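Local coordinates for protein putative glucarate dehydratase (Pseudomonas fluorescens, PDB 4IT1) that probably catalyses the magnesium-dependent dehydration of D-glucarate to 5-dehydro-4-deoxy-D-glucarate, at residues A[154-159]-A[320-325]; A[164-169]-A[352-357]. One frame throughout, in Å; residues are numbered along the deposited sequence.

From the N terminus, the chain first passes through 154-159, in the loop after helix 128-148, and then runs into strand 163-170, which carries 164-169. It returns to these places only after most of the barrel has been built. Helix 322-334 comes back to the loop, closing contact 1 round 160 intervening residues, and helix 348-360 comes back to the strand, closing contact 2 round 182. Because the segments alternate along the chain, the two closures cross rather than nest. They are also joined directly: Val357 packs on Leu322, Thr325 and Leu156, so two late helices are tied to each other and to the loop that leads into the first barrel strand.

Contact 1: residues A[154-159]-A[320-325]; sequences DLLGGA and GGLRDT
Leu156 meets Leu322 and Arg323 through both arms of its isobutyl fork, joining the loop between helix 128-148 and the first barrel strand to the first turn of helix 322-334, the barrel helix between strands 311-314 and 338-341. In the helix segment, Gly320 and Gly321 come first, both at positive phi, a backbone region that glycine enters easily; Gly320 ends helix 316-319 and Gly321 is the N-cap of helix 322-334. Leu322 follows with its side chain turned toward the loop, and its CB lies 4.4 Å from CD1 of Leu156. A branched apolar residue suits both positions, since both side chains are buried. Arg323 contributes its methylene stem: CD2 of Leu156 sits 4.2 Å from Arg323 CG, so the leucine's two methyls divide their contacts between successive helix residues. The arginine chain is drawn out almost straight (chi2 -178°, chi3 -174°), which carries its guanidinium past the leucine toward Leu155. Leu155 O lies oblique to the guanidinium, 4.4 Å from NH2 of Arg323, too long for a hydrogen bond. Thr325 closes the turn from within: its OG1 donates to Gly321 O at 2.7 Å, while its own N reaches the same oxygen at 3.2 Å from the opposite face of the carbonyl plane. Two donors thus grip one acceptor. The N-H groups of Leu322 and Arg323 are taken by the two carboxylate oxygens of Glu137, whose negative charge probably suits a helix N terminus. Glu137 belongs to helix 128-148, which also packs on Leu155, Leu322 and Arg323. Helix 348-360 touches Leu156 and Leu322, and Leu155 of the second subunit packs on Arg323, so the contact lies where three helices and the dimer interface converge.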
loop_
_atom_site.group_PDB
_atom_site.type_symbol
_atom_site.label_atom_id
_atom_site.label_comp_id
_atom_site.label_asym_id
_atom_site.label_seq_id
_atom_site.Cartn_x
_atom_site.Cartn_y
_atom_site.Cartn_z
ATOM N N ASP A 154 14.224 -2.160 5.985
ATOM C CA ASP A 154 14.634 -2.769 4.714
ATOM C C ASP A 154 13.579 -3.708 4.137
ATOM O O ASP A 154 13.484 -3.872 2.912
ATOM C CB ASP A 154 15.988 -3.486 4.856
ATOM C CG ASP A 154 17.174 -2.510 4.960
ATOM O OD1 ASP A 154 16.980 -1.279 4.823
ATOM O OD2 ASP A 154 18.312 -2.981 5.179
ATOM N N LEU A 155 12.789 -4.319 5.020
ATOM C CA LEU A 155 11.632 -5.119 4.617
ATOM C C LEU A 155 10.567 -4.249 3.972
ATOM O O LEU A 155 9.787 -4.716 3.144
ATOM C CB LEU A 155 11.021 -5.824 5.828
ATOM C CG LEU A 155 11.772 -7.013 6.411
ATOM C CD1 LEU A 155 11.388 -7.181 7.868
ATOM C CD2 LEU A 155 11.479 -8.277 5.618
ATOM N N LEU A 156 10.545 -2.980 4.366
ATOM C CA LEU A 156 9.554 -2.028 3.892
ATOM C C LEU A 156 10.087 -1.164 2.736
ATOM O O LEU A 156 9.592 -0.057 2.510
ATOM C CB LEU A 156 9.089 -1.142 5.058
ATOM C CG LEU A 156 8.801 -1.814 6.413
ATOM C CD1 LEU A 156 8.515 -0.791 7.504
ATOM C CD2 LEU A 156 7.660 -2.813 6.311
ATOM N N GLY A 157 11.097 -1.668 2.022
ATOM C CA GLY A 157 11.666 -0.978 0.854
ATOM C C GLY A 157 12.900 -0.100 1.064
ATOM O O GLY A 157 13.416 0.476 0.106
ATOM N N GLY A 158 13.366 0.019 2.309
ATOM C CA GLY A 158 14.578 0.780 2.625
ATOM C C GLY A 158 14.345 2.153 3.223
ATOM O O GLY A 158 13.293 2.754 3.017
ATOM N N ALA A 159 15.343 2.659 3.947
ATOM C CA ALA A 159 15.230 3.929 4.670
ATOM C C ALA A 159 15.411 5.159 3.784
ATOM O O ALA A 159 16.465 5.345 3.175
ATOM C CB ALA A 159 16.212 3.964 5.839
ATOM N N GLY A 320 -3.562 -0.830 11.627
ATOM C CA GLY A 320 -3.393 -2.213 11.180
ATOM C C GLY A 320 -1.956 -2.645 10.929
ATOM O O GLY A 320 -1.719 -3.612 10.217
ATOM N N GLY A 321 -0.995 -1.938 11.516
ATOM C CA GLY A 321 0.409 -2.302 11.349
ATOM C C GLY A 321 1.213 -1.434 10.393
ATOM O O GLY A 321 0.781 -0.350 9.986
ATOM N N LEU A 322 2.386 -1.934 10.022
ATOM C CA LEU A 322 3.384 -1.117 9.342
ATOM C C LEU A 322 3.126 -0.994 7.851
ATOM O O LEU A 322 3.227 0.098 7.301
ATOM C CB LEU A 322 4.797 -1.636 9.633
ATOM C CG LEU A 322 5.189 -1.730 11.116
ATOM C CD1 LEU A 322 6.606 -2.256 11.263
ATOM C CD2 LEU A 322 5.049 -0.402 11.851
ATOM N N ARG A 323 2.772 -2.102 7.210
ATOM C CA ARG A 323 2.480 -2.098 5.786
ATOM C C ARG A 323 1.192 -1.345 5.459
ATOM O O ARG A 323 1.107 -0.688 4.413
ATOM C CB ARG A 323 2.449 -3.519 5.220
ATOM C CG ARG A 323 3.841 -4.100 5.024
ATOM C CD ARG A 323 3.814 -5.494 4.416
ATOM N NE ARG A 323 5.162 -6.064 4.385
ATOM C CZ ARG A 323 5.454 -7.326 4.076
ATOM N NH1 ARG A 323 4.497 -8.192 3.764
ATOM N NH2 ARG A 323 6.717 -7.726 4.077
ATOM N N ASP A 324 0.207 -1.434 6.355
ATOM C CA ASP A 324 -1.053 -0.706 6.201
ATOM C C ASP A 324 -0.822 0.796 6.324
ATOM O O ASP A 324 -1.455 1.594 5.625
ATOM C CB ASP A 324 -2.096 -1.175 7.232
ATOM C CG ASP A 324 -2.816 -2.458 6.815
ATOM O OD1 ASP A 324 -2.586 -2.967 5.694
ATOM O OD2 ASP A 324 -3.629 -2.959 7.619
ATOM N N THR A 325 0.086 1.168 7.223
ATOM C CA THR A 325 0.512 2.558 7.392
ATOM C C THR A 325 1.182 3.137 6.123
ATOM O O THR A 325 1.026 4.329 5.817
ATOM C CB THR A 325 1.442 2.692 8.612
ATOM O OG1 THR A 325 0.717 2.345 9.799
ATOM C CG2 THR A 325 1.945 4.097 8.764
#

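Contact 2: residues A[164-169]-A[352-357]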
loop_
_atom_site.group_PDB
_atom_site.type_symbol
_atom_site.label_atom_id
_atom_site.label_comp_id
_atom_site.label_asym_id
_atom_site.label_seq_id
_atom_site.Cartn_x
_atom_site.Cartn_y
_atom_site.Cartn_z
ATOM N N VAL A 164 14.422 10.294 12.298
ATOM C CA VAL A 164 12.998 10.644 12.276
ATOM C C VAL A 164 12.712 11.736 13.301
ATOM O O VAL A 164 12.887 11.515 14.501
ATOM C CB VAL A 164 12.101 9.418 12.555
ATOM C CG1 VAL A 164 10.633 9.824 12.572
ATOM C CG2 VAL A 164 12.337 8.329 11.514
ATOM N N PRO A 165 12.279 12.923 12.834
ATOM C CA PRO A 165 12.032 14.038 13.759
ATOM C C PRO A 165 10.774 13.826 14.616
ATOM O O PRO A 165 9.867 13.087 14.220
ATOM C CB PRO A 165 11.866 15.249 12.829
ATOM C CG PRO A 165 11.422 14.676 11.520
ATOM C CD PRO A 165 11.962 13.269 11.435
ATOM N N PHE A 166 10.749 14.455 15.789
ATOM C CA PHE A 166 9.628 14.363 16.716
ATOM C C PHE A 166 9.425 15.698 17.384
ATOM O O PHE A 166 10.347 16.511 17.446
ATOM C CB PHE A 166 9.889 13.313 17.792
ATOM C CG PHE A 166 9.596 11.910 17.357
ATOM C CD1 PHE A 166 8.327 11.367 17.531
ATOM C CD2 PHE A 166 10.590 11.123 16.785
ATOM C CE1 PHE A 166 8.057 10.064 17.144
ATOM C CE2 PHE A 166 10.322 9.819 16.390
ATOM C CZ PHE A 166 9.052 9.289 16.569
ATOM N N SER A 167 8.219 15.923 17.892
ATOM C CA SER A 167 7.938 17.152 18.617
ATOM C C SER A 167 7.952 16.902 20.114
ATOM O O SER A 167 8.004 15.752 20.577
ATOM C CB SER A 167 6.600 17.763 18.177
ATOM O OG SER A 167 5.541 16.834 18.304
ATOM N N ALA A 168 7.941 17.992 20.866
ATOM C CA ALA A 168 7.752 17.923 22.301
ATOM C C ALA A 168 6.250 17.951 22.547
ATOM O O ALA A 168 5.584 18.927 22.173
ATOM C CB ALA A 168 8.423 19.109 22.974
ATOM N N TYR A 169 5.717 16.879 23.137
ATOM C CA TYR A 169 4.284 16.812 23.460
ATOM C C TYR A 169 4.005 17.367 24.861
ATOM O O TYR A 169 4.230 16.688 25.864
ATOM C CB TYR A 169 3.729 15.385 23.306
ATOM C CG TYR A 169 2.345 15.343 22.643
ATOM C CD1 TYR A 169 1.342 16.260 22.997
ATOM C CD2 TYR A 169 2.048 14.399 21.655
ATOM C CE1 TYR A 169 0.100 16.241 22.384
ATOM C CE2 TYR A 169 0.797 14.370 21.042
ATOM C CZ TYR A 169 -0.171 15.293 21.414
ATOM O OH TYR A 169 -1.413 15.278 20.817
ATOM N N MET A 352 10.097 2.469 18.085
ATOM C CA MET A 352 10.945 1.999 16.990
ATOM C C MET A 352 10.170 1.497 15.779
ATOM O O MET A 352 10.565 1.771 14.639
ATOM C CB MET A 352 11.966 0.949 17.466
ATOM C CG MET A 352 13.114 1.533 18.276
ATOM S SD MET A 352 14.003 2.851 17.417
ATOM C CE MET A 352 14.450 3.894 18.795
ATOM N N ALA A 353 9.087 0.751 16.021
ATOM C CA ALA A 353 8.200 0.309 14.944
ATOM C C ALA A 353 7.674 1.536 14.203
ATOM O O ALA A 353 7.737 1.613 12.976
ATOM C CB ALA A 353 7.051 -0.513 15.497
ATOM N N MET A 354 7.186 2.502 14.973
ATOM C CA MET A 354 6.764 3.778 14.435
ATOM C C MET A 354 7.895 4.444 13.630
ATOM O O MET A 354 7.681 4.830 12.479
ATOM C CB MET A 354 6.269 4.694 15.555
ATOM C CG MET A 354 5.814 6.058 15.059
ATOM S SD MET A 354 5.161 7.171 16.317
ATOM C CE MET A 354 6.355 6.967 17.638
ATOM N N ALA A 355 9.088 4.553 14.224
ATOM C CA ALA A 355 10.222 5.233 13.570
ATOM C C ALA A 355 10.620 4.574 12.251
ATOM O O ALA A 355 10.822 5.262 11.252
ATOM C CB ALA A 355 11.421 5.338 14.503
ATOM N N HIS A 356 10.701 3.247 12.254
ATOM C CA HIS A 356 11.041 2.485 11.061
ATOM C C HIS A 356 10.072 2.663 9.897
ATOM O O HIS A 356 10.512 2.800 8.757
ATOM C CB HIS A 356 11.236 1.004 11.391
ATOM C CG HIS A 356 12.610 0.679 11.886
ATOM N ND1 HIS A 356 13.460 -0.175 11.216
ATOM C CD2 HIS A 356 13.292 1.114 12.974
ATOM C CE1 HIS A 356 14.601 -0.264 11.878
ATOM N NE2 HIS A 356 14.524 0.509 12.946
ATOM N N VAL A 357 8.766 2.635 10.161
ATOM C CA VAL A 357 7.799 2.831 9.074
ATOM C C VAL A 357 7.839 4.291 8.650
ATOM O O VAL A 357 7.795 4.595 7.466
ATOM C CB VAL A 357 6.360 2.337 9.410
ATOM C CG1 VAL A 357 5.720 3.162 10.511
ATOM C CG2 VAL A 357 5.484 2.334 8.168
#
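The barrel of the enolase superfamily, a modified TIM barrel, opens here with strand 163-170, and this contact lays helix 348-360, which follows the seventh parallel strand, against that first one. Packing alone joins the two segments, through two pairs of side chains. At the start of the strand, Val164 turns toward the helix and sets its CG2 methyl 3.4 Å from Ala355 O, with the CB of Ala355 at 4.3 Å. The small alanine lets the strand come close to the helix backbone, and the two CA atoms of this pair are 6.2 Å apart. Two residues on, Phe166 points toward the helix and presents its ring edge to Met354. Met354 reaches it from the opposite direction, CG anti to the backbone N (chi1 180°) and the chain straight until it bends at chi3 (44°). That bend brings the CE methyl to the ring edge, 3.6 Å from CE1 and 3.7 Å from CZ of Phe166. The Met354 sulfur lies 5.4 Å from the ring centroid, 84° off the normal, an edge-on Met-aromatic contact. A long, unbranched and flexible side chain is well suited to filling this buried position beside a rigid ring. Met354 also lies about 5 Å, side chain to side chain, from His342, a predicted proton acceptor, and farther along the strand Tyr169 OH is hydrogen-bonded to Lys215, the other. Strand 393-395 pairs with 163-170 and sends Val394 against Phe166, Met352 and Ala355, while Val357 of the helix rests on helix 322-334.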